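Local coordinates for protein alpha-glucosidase ([Eubacterium] rectale, PDB 6PNR) that is a family 31 glycoside hydrolase that probably acts as a sulfoquinovosidase, cleaving alpha-linked sulfoquinovose from sulfolipid-derived glycosides, at residues A[535-538]-A[539-542]; A[107-110]-A[111-114]; A[330-333]-A[334-338]; A[146-149]-A[150-154]. All coordinates share one frame; numbering follows the deposited sequence.

Contact 1: A[535-538]-A[539-542]; sequences YDDE and DTME
Asp537 and Thr540 are joined by two hydrogen bonds that converge on a single carboxylate oxygen. Thr540 OG1 donates to Asp537 OD2 at 2.7 Å, and the backbone Thr540 N reaches the same OD2 at 2.9 Å, the latter bond bent to 138° at the hydrogen. Both donors come in on the anti side of the carboxylate but from opposite faces of its plane, so OD2 is gripped by two donors, one tilted to each side. With CG anti to the backbone N (chi1 -175°), the Asp537 side chain reaches across that of Thr540 at about a right angle. Water 1 ties the other oxygen in: it accepts from Asp539 N at 2.9 Å and donates to Asp537 OD1 over a longer distance.

The backbone bonds of the first turn follow, Met541 N to Asp537 O and Glu542 N to Glu538 O.

Among the charges, Asp537 OD2 and Asp539 OD2 stand 4.3 Å apart. Both form salt bridges with Lys504, which probably offsets their repulsion, and Arg543 adds a second partner for Asp539.

Van der Waals contact falls to Met541. Its SD makes an apolar contact with Tyr535, 3.8 Å from Tyr535 CA, while the bend at chi3 carries CE to within 3.3 Å of Glu538 OE2, a carboxylate oxygen engaged by Arg263. The hydroxyl of Tyr535 is bound by Glu524 and Arg252.

The bond from Thr540 N to the Asp537 side chain is an N-cap, closing the start of the long helix 538-568 in the TIM-barrel region of this family 31 enzyme.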
loop_
_atom_site.group_PDB
_atom_site.type_symbol
_atom_site.label_atom_id
_atom_site.label_comp_id
_atom_site.label_asym_id
_atom_site.label_seq_id
_atom_site.Cartn_x
_atom_site.Cartn_y
_atom_site.Cartn_z
ATOM N N TYR A 535 19.290 -15.742 31.716
ATOM C CA TYR A 535 19.773 -15.719 33.091
ATOM C C TYR A 535 18.685 -15.368 34.101
ATOM O O TYR A 535 18.985 -15.258 35.293
ATOM C CB TYR A 535 20.948 -14.749 33.221
ATOM C CG TYR A 535 20.749 -13.371 32.611
ATOM C CD1 TYR A 535 19.997 -12.400 33.262
ATOM C CD2 TYR A 535 21.357 -13.030 31.411
ATOM C CE1 TYR A 535 19.822 -11.134 32.713
ATOM C CE2 TYR A 535 21.186 -11.771 30.851
ATOM C CZ TYR A 535 20.440 -10.823 31.507
ATOM O OH TYR A 535 20.286 -9.573 30.948
ATOM N N ASP A 536 17.440 -15.193 33.652
ATOM C CA ASP A 536 16.312 -14.965 34.546
ATOM C C ASP A 536 15.811 -16.245 35.196
ATOM O O ASP A 536 15.083 -16.167 36.186
ATOM C CB ASP A 536 15.124 -14.352 33.798
ATOM C CG ASP A 536 15.336 -12.892 33.398
ATOM O OD1 ASP A 536 16.284 -12.238 33.884
ATOM O OD2 ASP A 536 14.529 -12.408 32.571
ATOM N N ASP A 537 16.147 -17.415 34.650
ATOM C CA ASP A 537 15.405 -18.634 34.949
ATOM C C ASP A 537 16.377 -19.792 35.105
ATOM O O ASP A 537 17.111 -20.096 34.161
ATOM C CB ASP A 537 14.409 -18.932 33.824
ATOM C CG ASP A 537 13.525 -20.132 34.124
ATOM O OD1 ASP A 537 12.680 -20.027 35.045
ATOM O OD2 ASP A 537 13.648 -21.160 33.423
ATOM N N GLU A 538 16.366 -20.459 36.271
ATOM C CA GLU A 538 17.344 -21.527 36.497
ATOM C C GLU A 538 17.124 -22.696 35.541
ATOM O O GLU A 538 18.088 -23.258 35.016
ATOM C CB GLU A 538 17.296 -22.012 37.950
ATOM C CG GLU A 538 17.768 -20.985 38.972
ATOM C CD GLU A 538 19.200 -20.530 38.741
ATOM O OE1 GLU A 538 20.046 -21.382 38.398
ATOM O OE2 GLU A 538 19.489 -19.323 38.913
ATOM N N ASP A 539 15.860 -23.076 35.302
ATOM C CA ASP A 539 15.577 -24.178 34.387
ATOM C C ASP A 539 16.107 -23.875 32.990
ATOM O O ASP A 539 16.641 -24.766 32.310
ATOM C CB ASP A 539 14.071 -24.463 34.346
ATOM C CG ASP A 539 13.705 -25.593 33.384
ATOM O OD1 ASP A 539 14.095 -26.748 33.648
ATOM O OD2 ASP A 539 13.026 -25.327 32.363
ATOM N N THR A 540 15.998 -22.618 32.560
ATOM C CA THR A 540 16.520 -22.225 31.253
ATOM C C THR A 540 18.036 -22.340 31.204
ATOM O O THR A 540 18.596 -22.801 30.201
ATOM C CB THR A 540 16.082 -20.797 30.913
ATOM O OG1 THR A 540 14.650 -20.718 30.925
ATOM C CG2 THR A 540 16.565 -20.403 29.521
ATOM N N MET A 541 18.724 -21.937 32.276
ATOM C CA MET A 541 20.178 -22.039 32.269
ATOM C C MET A 541 20.632 -23.497 32.253
ATOM O O MET A 541 21.626 -23.840 31.600
ATOM C CB MET A 541 20.765 -21.286 33.462
ATOM C CG MET A 541 20.680 -19.792 33.269
ATOM S SD MET A 541 21.506 -18.826 34.525
ATOM C CE MET A 541 20.251 -18.845 35.787
ATOM N N GLU A 542 19.903 -24.374 32.942
ATOM C CA GLU A 542 20.232 -25.794 32.892
ATOM C C GLU A 542 20.001 -26.360 31.497
ATOM O O GLU A 542 20.822 -27.139 30.991
ATOM C CB GLU A 542 19.410 -26.556 33.932
ATOM C CG GLU A 542 19.714 -26.139 35.369
ATOM C CD GLU A 542 18.607 -26.540 36.347
ATOM O OE1 GLU A 542 17.808 -27.443 36.000
ATOM O OE2 GLU A 542 18.534 -25.945 37.454
HETATM O O HOH W 1 13.735 -22.380 37.099
#

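Contact 2: A[107-110]-A[111-114]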
loop_
_atom_site.group_PDB
_atom_site.type_symbol
_atom_site.label_atom_id
_atom_site.label_comp_id
_atom_site.label_asym_id
_atom_site.label_seq_id
_atom_site.Cartn_x
_atom_site.Cartn_y
_atom_site.Cartn_z
ATOM N N ALA A 107 14.281 -15.251 -20.619
ATOM C CA ALA A 107 13.293 -16.247 -21.005
ATOM C C ALA A 107 13.067 -17.245 -19.877
ATOM O O ALA A 107 14.008 -17.696 -19.223
ATOM C CB ALA A 107 13.754 -16.980 -22.274
ATOM N N ALA A 108 11.809 -17.619 -19.666
ATOM C CA ALA A 108 11.473 -18.519 -18.573
ATOM C C ALA A 108 10.282 -19.374 -18.973
ATOM O O ALA A 108 9.619 -19.118 -19.979
ATOM C CB ALA A 108 11.173 -17.735 -17.294
ATOM N N ASP A 109 10.003 -20.392 -18.170
ATOM C CA ASP A 109 8.794 -21.178 -18.343
ATOM C C ASP A 109 8.100 -21.326 -16.995
ATOM O O ASP A 109 8.664 -21.014 -15.941
ATOM C CB ASP A 109 9.090 -22.544 -18.986
ATOM C CG ASP A 109 10.015 -23.415 -18.151
ATOM O OD1 ASP A 109 9.993 -23.327 -16.906
ATOM O OD2 ASP A 109 10.768 -24.210 -18.750
ATOM N N LYS A 110 6.864 -21.833 -17.042
ATOM C CA LYS A 110 5.994 -21.788 -15.872
ATOM C C LYS A 110 6.554 -22.590 -14.702
ATOM O O LYS A 110 6.365 -22.202 -13.546
ATOM C CB LYS A 110 4.594 -22.285 -16.249
ATOM C CG LYS A 110 3.565 -22.155 -15.135
ATOM C CD LYS A 110 2.193 -22.693 -15.550
ATOM C CE LYS A 110 1.156 -22.482 -14.445
ATOM N NZ LYS A 110 -0.209 -22.940 -14.834
ATOM N N GLU A 111 7.258 -23.690 -14.968
ATOM C CA GLU A 111 7.707 -24.565 -13.893
ATOM C C GLU A 111 9.026 -24.126 -13.260
ATOM O O GLU A 111 9.433 -24.710 -12.252
ATOM C CB GLU A 111 7.846 -26.003 -14.406
ATOM C CG GLU A 111 6.559 -26.616 -14.965
ATOM C CD GLU A 111 6.226 -26.138 -16.379
ATOM O OE1 GLU A 111 7.099 -25.528 -17.040
ATOM O OE2 GLU A 111 5.083 -26.369 -16.830
ATOM N N GLU A 112 9.699 -23.133 -13.823
ATOM C CA GLU A 112 10.997 -22.703 -13.326
ATOM C C GLU A 112 10.872 -22.028 -11.957
ATOM O O GLU A 112 9.887 -21.347 -11.659
ATOM C CB GLU A 112 11.624 -21.735 -14.329
ATOM C CG GLU A 112 12.974 -21.168 -13.940
ATOM C CD GLU A 112 13.531 -20.256 -15.018
ATOM O OE1 GLU A 112 12.913 -20.190 -16.106
ATOM O OE2 GLU A 112 14.569 -19.604 -14.776
ATOM N N LYS A 113 11.894 -22.216 -11.123
ATOM C CA LYS A 113 11.975 -21.554 -9.830
ATOM C C LYS A 113 13.299 -20.806 -9.727
ATOM O O LYS A 113 14.257 -21.101 -10.445
ATOM C CB LYS A 113 11.807 -22.567 -8.689
ATOM C CG LYS A 113 10.400 -23.131 -8.683
ATOM C CD LYS A 113 10.214 -24.371 -7.867
ATOM C CE LYS A 113 8.748 -24.787 -8.004
ATOM N NZ LYS A 113 8.435 -26.040 -7.285
ATOM N N CYS A 114 13.337 -19.822 -8.826
ATOM C CA CYS A 114 14.444 -18.879 -8.727
ATOM C C CYS A 114 14.722 -18.554 -7.266
ATOM O O CYS A 114 13.793 -18.418 -6.462
ATOM C CB CYS A 114 14.142 -17.585 -9.485
ATOM S SG CYS A 114 13.980 -17.798 -11.278
HETATM O O HOH W 2 15.571 -18.879 -17.270
HETATM O O HOH W 3 7.401 -22.222 -10.656
#
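Ala107 ends strand 101-107, and its carbonyl reaches Glu112 through a solvent bridge: water 2 donates to Ala107 O at 2.8 Å and to Glu112 OE2 at the same length. Ala108 comes next, its methyl CB lying 3.2 Å from Glu112 OE1. The glutamate arrives there fully extended, with CG anti to its own backbone N (chi1 179°) and the next torsion likewise straight, which lays the carboxylate back along the chain beside the alanine. This buried carboxylate is well supplied with partners, since OE2 also bonds to Ser174 and to His198 on strand 197-202.

Asp109 opens a type I beta turn that runs to Glu112 and reverses the chain between strands 101-107 and 114-118, members of two different antiparallel sheets. Glu112 N donates to Asp109 O at 3.2 Å, meeting the oxygen from above the carbonyl plane, off its lone pairs. Arg127 NH1 bonds to the same carbonyl and to Glu112 O, clasping both ends of the turn. The Asp109 side chain, its CG set between backbone N and carbonyl carbon (chi1 61°), folds over the turn and places OD1 3.1 Å from Glu112 N. That oxygen is also 3.6 Å from Glu111 OE1, the two carboxylate planes being 68° apart, an approach of like charges that would probably raise the affinity of one of them for a proton, though a long, weak ion pair from Lys17 to Asp109 OD2 may partly offset it.

Lys110 sends its straight chain away from the turn, and Glu111, bent at chi2, brings OE2 to 4.2 Å from Lys110 CB. The Lys110 carbonyl is joined to Glu112 O by water 3, which donates to both.

Contact 3: A[330-333]-A[334-338]; sequences YKEG and KEKGY. With SO4 (sulfate ion), chain F.
The side chain of Glu332 starts with CG anti to the backbone N (chi1 178°), while Lys336, one turn on, has CG anti to its carbonyl carbon (chi1 -57°); both chains then run extended, side by side and pointing the same way. Their ends meet in a salt bridge, Lys336 NZ donating to Glu332 OE2 at 2.9 Å, on the anti side and tilted somewhat from the carboxylate plane. Trp370 NE1 bonds to the same oxygen. With an alanine at Glu332 the ammonium of Lys336 would probably lose its carboxylate mate and be freer to swing, and the indole N-H of Trp370 would lose an acceptor.

Lys336 NZ also binds a sulfate ion, probably from the crystallisation liquor, at 2.6 Å from SO4 O3. Tyr338 OH donates to SO4 O2 at 2.8 Å, and CB of Lys336 covers one face of the Tyr338 ring. On another side of the helix, water 4 links Tyr330 OH with Lys334 NZ, whose chain passes the ring with Lys334 CD 4.1 Å from Tyr330 CE1.

Backbone bonds end the helix: Tyr338 N reaches back to Gly333 O at 3.0 Å, almost straight at 176°, and Gly337 N to Lys334 O. Gly337, at positive phi, turns the chain out of the helix, making this a Schellman motif at the C-terminal end of helix 328-335 in the TIM-barrel region.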
loop_
_atom_site.group_PDB
_atom_site.type_symbol
_atom_site.label_atom_id
_atom_site.label_comp_id
_atom_site.label_asym_id
_atom_site.label_seq_id
_atom_site.Cartn_x
_atom_site.Cartn_y
_atom_site.Cartn_z
ATOM N N TYR A 330 33.236 11.849 16.800
ATOM C CA TYR A 330 32.501 12.778 15.944
ATOM C C TYR A 330 33.227 14.114 15.840
ATOM O O TYR A 330 33.347 14.686 14.751
ATOM C CB TYR A 330 31.083 13.000 16.469
ATOM C CG TYR A 330 30.323 14.043 15.685
ATOM C CD1 TYR A 330 30.389 15.389 16.025
ATOM C CD2 TYR A 330 29.554 13.685 14.587
ATOM C CE1 TYR A 330 29.711 16.345 15.289
ATOM C CE2 TYR A 330 28.873 14.632 13.853
ATOM C CZ TYR A 330 28.953 15.960 14.207
ATOM O OH TYR A 330 28.264 16.898 13.470
ATOM N N LYS A 331 33.700 14.637 16.974
ATOM C CA LYS A 331 34.372 15.933 16.968
ATOM C C LYS A 331 35.590 15.907 16.053
ATOM O O LYS A 331 35.786 16.812 15.235
ATOM C CB LYS A 331 34.762 16.313 18.398
ATOM C CG LYS A 331 35.458 17.664 18.537
ATOM C CD LYS A 331 36.017 17.863 19.957
ATOM C CE LYS A 331 36.968 19.066 20.022
ATOM N NZ LYS A 331 37.660 19.193 21.340
ATOM N N GLU A 332 36.395 14.852 16.157
ATOM C CA GLU A 332 37.571 14.688 15.305
ATOM C C GLU A 332 37.192 14.529 13.835
ATOM O O GLU A 332 37.821 15.132 12.956
ATOM C CB GLU A 332 38.374 13.482 15.785
ATOM C CG GLU A 332 39.607 13.183 14.955
ATOM C CD GLU A 332 40.438 12.049 15.527
ATOM O OE1 GLU A 332 40.201 11.640 16.681
ATOM O OE2 GLU A 332 41.333 11.562 14.816
ATOM N N GLY A 333 36.176 13.713 13.542
ATOM C CA GLY A 333 35.736 13.572 12.160
ATOM C C GLY A 333 35.193 14.868 11.588
ATOM O O GLY A 333 35.405 15.178 10.411
ATOM N N LYS A 334 34.473 15.638 12.406
ATOM C CA LYS A 334 33.982 16.934 11.948
ATOM C C LYS A 334 35.141 17.870 11.624
ATOM O O LYS A 334 35.128 18.549 10.588
ATOM C CB LYS A 334 33.074 17.559 13.004
ATOM C CG LYS A 334 32.620 18.979 12.667
ATOM C CD LYS A 334 31.718 19.518 13.760
ATOM C CE LYS A 334 31.031 20.817 13.341
ATOM N NZ LYS A 334 29.990 21.184 14.339
ATOM N N GLU A 335 36.156 17.904 12.494
ATOM C CA GLU A 335 37.322 18.751 12.263
ATOM C C GLU A 335 38.023 18.392 10.965
ATOM O O GLU A 335 38.390 19.280 10.187
ATOM C CB GLU A 335 38.294 18.646 13.439
ATOM C CG GLU A 335 37.789 19.354 14.695
ATOM C CD GLU A 335 38.601 19.031 15.947
ATOM O OE1 GLU A 335 39.540 18.198 15.864
ATOM O OE2 GLU A 335 38.288 19.612 17.016
ATOM N N LYS A 336 38.201 17.097 10.700
ATOM C CA LYS A 336 38.942 16.647 9.531
ATOM C C LYS A 336 38.087 16.551 8.276
ATOM O O LYS A 336 38.600 16.139 7.231
ATOM C CB LYS A 336 39.603 15.295 9.829
ATOM C CG LYS A 336 40.523 15.350 11.036
ATOM C CD LYS A 336 41.197 14.024 11.330
ATOM C CE LYS A 336 42.192 14.180 12.477
ATOM N NZ LYS A 336 42.932 12.919 12.771
ATOM N N GLY A 337 36.814 16.918 8.344
ATOM C CA GLY A 337 35.950 16.897 7.172
ATOM C C GLY A 337 35.679 15.512 6.618
ATOM O O GLY A 337 35.635 15.337 5.397
ATOM N N TYR A 338 35.470 14.526 7.489
ATOM C CA TYR A 338 35.339 13.134 7.075
ATOM C C TYR A 338 33.893 12.660 6.986
ATOM O O TYR A 338 33.662 11.456 6.852
ATOM C CB TYR A 338 36.118 12.233 8.030
ATOM C CG TYR A 338 37.622 12.313 7.875
ATOM C CD1 TYR A 338 38.196 12.966 6.786
ATOM C CD2 TYR A 338 38.472 11.717 8.808
ATOM C CE1 TYR A 338 39.576 13.036 6.638
ATOM C CE2 TYR A 338 39.855 11.777 8.664
ATOM C CZ TYR A 338 40.395 12.440 7.578
ATOM O OH TYR A 338 41.756 12.509 7.427
HETATM S S SO4 F . 44.319 11.237 9.973
HETATM O O1 SO4 F . 43.849 10.029 9.298
HETATM O O2 SO4 F . 43.486 12.374 9.583
HETATM O O3 SO4 F . 44.233 11.049 11.423
HETATM O O4 SO4 F . 45.707 11.508 9.597
HETATM O O HOH W 4 27.657 19.363 15.090
#

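Contact 4: A[146-149]-A[150-154]; sequences TYVT and WRSDV
Tyr147 and Arg151 pack one turn apart in the first turns of helix 147-156, a short helix whose N-cap is Thr146. The contact is a CH-pi interaction: Arg151 CG sits over one face of the tyrosine ring, 3.6 Å from its centroid and 19° off the normal. Arg151 CG is anti to the carbonyl carbon (chi1 -63°), and bends at chi2 and chi3 curl the rest of the chain past the phenol, with CD 3.7 Å from Tyr147 CE1. NH1 then lies over one face of the Trp150 indole, while NH2 is held by a salt bridge to Glu155. Tyr147 CD1 meets the same indole at its edge, 4.0 Å from Trp150 CE3.

On another side of the helix Ser152 donates twice to one carbonyl: N and OG reach Val148 O from opposite faces of its plane, OG at 2.8 Å. An alanine in place of Ser152 would probably leave Val148 O with the backbone N-H as its one donor from this residue and open a small gap beside Val148 CG1.

Further out, the second subunit positions the indole. Trp150 stacks on Trp150 of the second subunit, and its NE1 donates to the Lys144 carbonyl of that subunit, so this helix contributes to the dimer interface.

At the helix start, Asp143 O bonds to the hydroxyls of both Thr146 and Thr149. The cap itself is the bond from Thr149 N to Thr146 OG1, 3.2 Å long and 160° at the hydrogen.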
loop_
_atom_site.group_PDB
_atom_site.type_symbol
_atom_site.label_atom_id
_atom_site.label_comp_id
_atom_site.label_asym_id
_atom_site.label_seq_id
_atom_site.Cartn_x
_atom_site.Cartn_y
_atom_site.Cartn_z
ATOM N N THR A 146 -0.733 -8.111 10.880
ATOM C CA THR A 146 -0.483 -8.196 12.316
ATOM C C THR A 146 -0.515 -6.820 12.977
ATOM O O THR A 146 -0.132 -5.809 12.389
ATOM C CB THR A 146 0.868 -8.861 12.628
ATOM O OG1 THR A 146 1.935 -7.960 12.295
ATOM C CG2 THR A 146 1.034 -10.157 11.842
ATOM N N TYR A 147 -0.933 -6.818 14.244
ATOM C CA TYR A 147 -0.957 -5.597 15.044
ATOM C C TYR A 147 0.418 -4.941 15.105
ATOM O O TYR A 147 0.534 -3.719 14.962
ATOM C CB TYR A 147 -1.468 -5.929 16.449
ATOM C CG TYR A 147 -1.537 -4.753 17.397
ATOM C CD1 TYR A 147 -2.564 -3.800 17.295
ATOM C CD2 TYR A 147 -0.586 -4.596 18.399
ATOM C CE1 TYR A 147 -2.633 -2.710 18.187
ATOM C CE2 TYR A 147 -0.635 -3.524 19.283
ATOM C CZ TYR A 147 -1.657 -2.582 19.169
ATOM O OH TYR A 147 -1.681 -1.531 20.037
ATOM N N VAL A 148 1.477 -5.736 15.286
ATOM C CA VAL A 148 2.829 -5.168 15.371
ATOM C C VAL A 148 3.196 -4.434 14.090
ATOM O O VAL A 148 3.776 -3.340 14.131
ATOM C CB VAL A 148 3.861 -6.265 15.698
ATOM C CG1 VAL A 148 5.290 -5.773 15.426
ATOM C CG2 VAL A 148 3.714 -6.696 17.158
ATOM N N THR A 149 2.891 -5.024 12.930
ATOM C CA THR A 149 3.200 -4.346 11.674
ATOM C C THR A 149 2.406 -3.057 11.538
ATOM O O THR A 149 2.951 -2.010 11.162
ATOM C CB THR A 149 2.914 -5.259 10.489
ATOM O OG1 THR A 149 3.616 -6.500 10.640
ATOM C CG2 THR A 149 3.342 -4.582 9.178
ATOM N N TRP A 150 1.101 -3.123 11.812
ATOM C CA TRP A 150 0.255 -1.943 11.683
ATOM C C TRP A 150 0.756 -0.807 12.575
ATOM O O TRP A 150 0.982 0.311 12.099
ATOM C CB TRP A 150 -1.201 -2.306 11.994
ATOM C CG TRP A 150 -2.121 -1.119 11.994
ATOM C CD1 TRP A 150 -2.322 -0.242 10.974
ATOM C CD2 TRP A 150 -2.937 -0.678 13.073
ATOM N NE1 TRP A 150 -3.216 0.721 11.349
ATOM C CE2 TRP A 150 -3.616 0.472 12.637
ATOM C CE3 TRP A 150 -3.170 -1.150 14.367
ATOM C CZ2 TRP A 150 -4.502 1.172 13.456
ATOM C CZ3 TRP A 150 -4.065 -0.460 15.178
ATOM C CH2 TRP A 150 -4.714 0.685 14.719
ATOM N N ARG A 151 0.972 -1.081 13.871
ATOM C CA ARG A 151 1.478 -0.029 14.752
ATOM C C ARG A 151 2.854 0.453 14.299
ATOM O O ARG A 151 3.143 1.653 14.346
ATOM C CB ARG A 151 1.543 -0.500 16.213
ATOM C CG ARG A 151 0.224 -0.874 16.872
ATOM C CD ARG A 151 -0.870 0.188 16.699
ATOM N NE ARG A 151 -0.452 1.511 17.136
ATOM C CZ ARG A 151 -1.079 2.636 16.807
ATOM N NH1 ARG A 151 -2.163 2.594 16.035
ATOM N NH2 ARG A 151 -0.612 3.805 17.227
ATOM N N SER A 152 3.709 -0.460 13.824
ATOM C CA SER A 152 5.017 -0.029 13.329
ATOM C C SER A 152 4.861 0.949 12.168
ATOM O O SER A 152 5.600 1.936 12.084
ATOM C CB SER A 152 5.868 -1.229 12.915
ATOM O OG SER A 152 6.273 -1.994 14.045
ATOM N N ASP A 153 3.891 0.703 11.272
ATOM C CA ASP A 153 3.600 1.661 10.203
ATOM C C ASP A 153 3.080 2.984 10.759
ATOM O O ASP A 153 3.546 4.056 10.364
ATOM C CB ASP A 153 2.570 1.094 9.222
ATOM C CG ASP A 153 3.150 0.049 8.290
ATOM O OD1 ASP A 153 4.385 0.021 8.105
ATOM O OD2 ASP A 153 2.353 -0.736 7.733
ATOM N N VAL A 154 2.077 2.931 11.635
ATOM C CA VAL A 154 1.409 4.162 12.059
ATOM C C VAL A 154 2.381 5.078 12.793
ATOM O O VAL A 154 2.475 6.271 12.496
ATOM C CB VAL A 154 0.174 3.839 12.919
ATOM C CG1 VAL A 154 -0.390 5.137 13.582
ATOM C CG2 VAL A 154 -0.887 3.178 12.074
#

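None of the four contacts touches another, and each is a local meeting along the chain. Contacts 1 and 3 both fall in the TIM-barrel region yet lie about 46 Å apart between centres; contact 1 begins a helix and contact 3 ends one. Contact 4 also begins a helix, capped by a threonine hydroxyl where contact 1 uses a carboxylate, and it alone is met by the second subunit. Contact 2 has no helix: it is a surface turn between strands, rich in acidic groups and water bridges. Contacts 1, 3 and 4 are partly buried, relying respectively on carboxylate capping, a salt bridge beside sulfate, and aromatic packing.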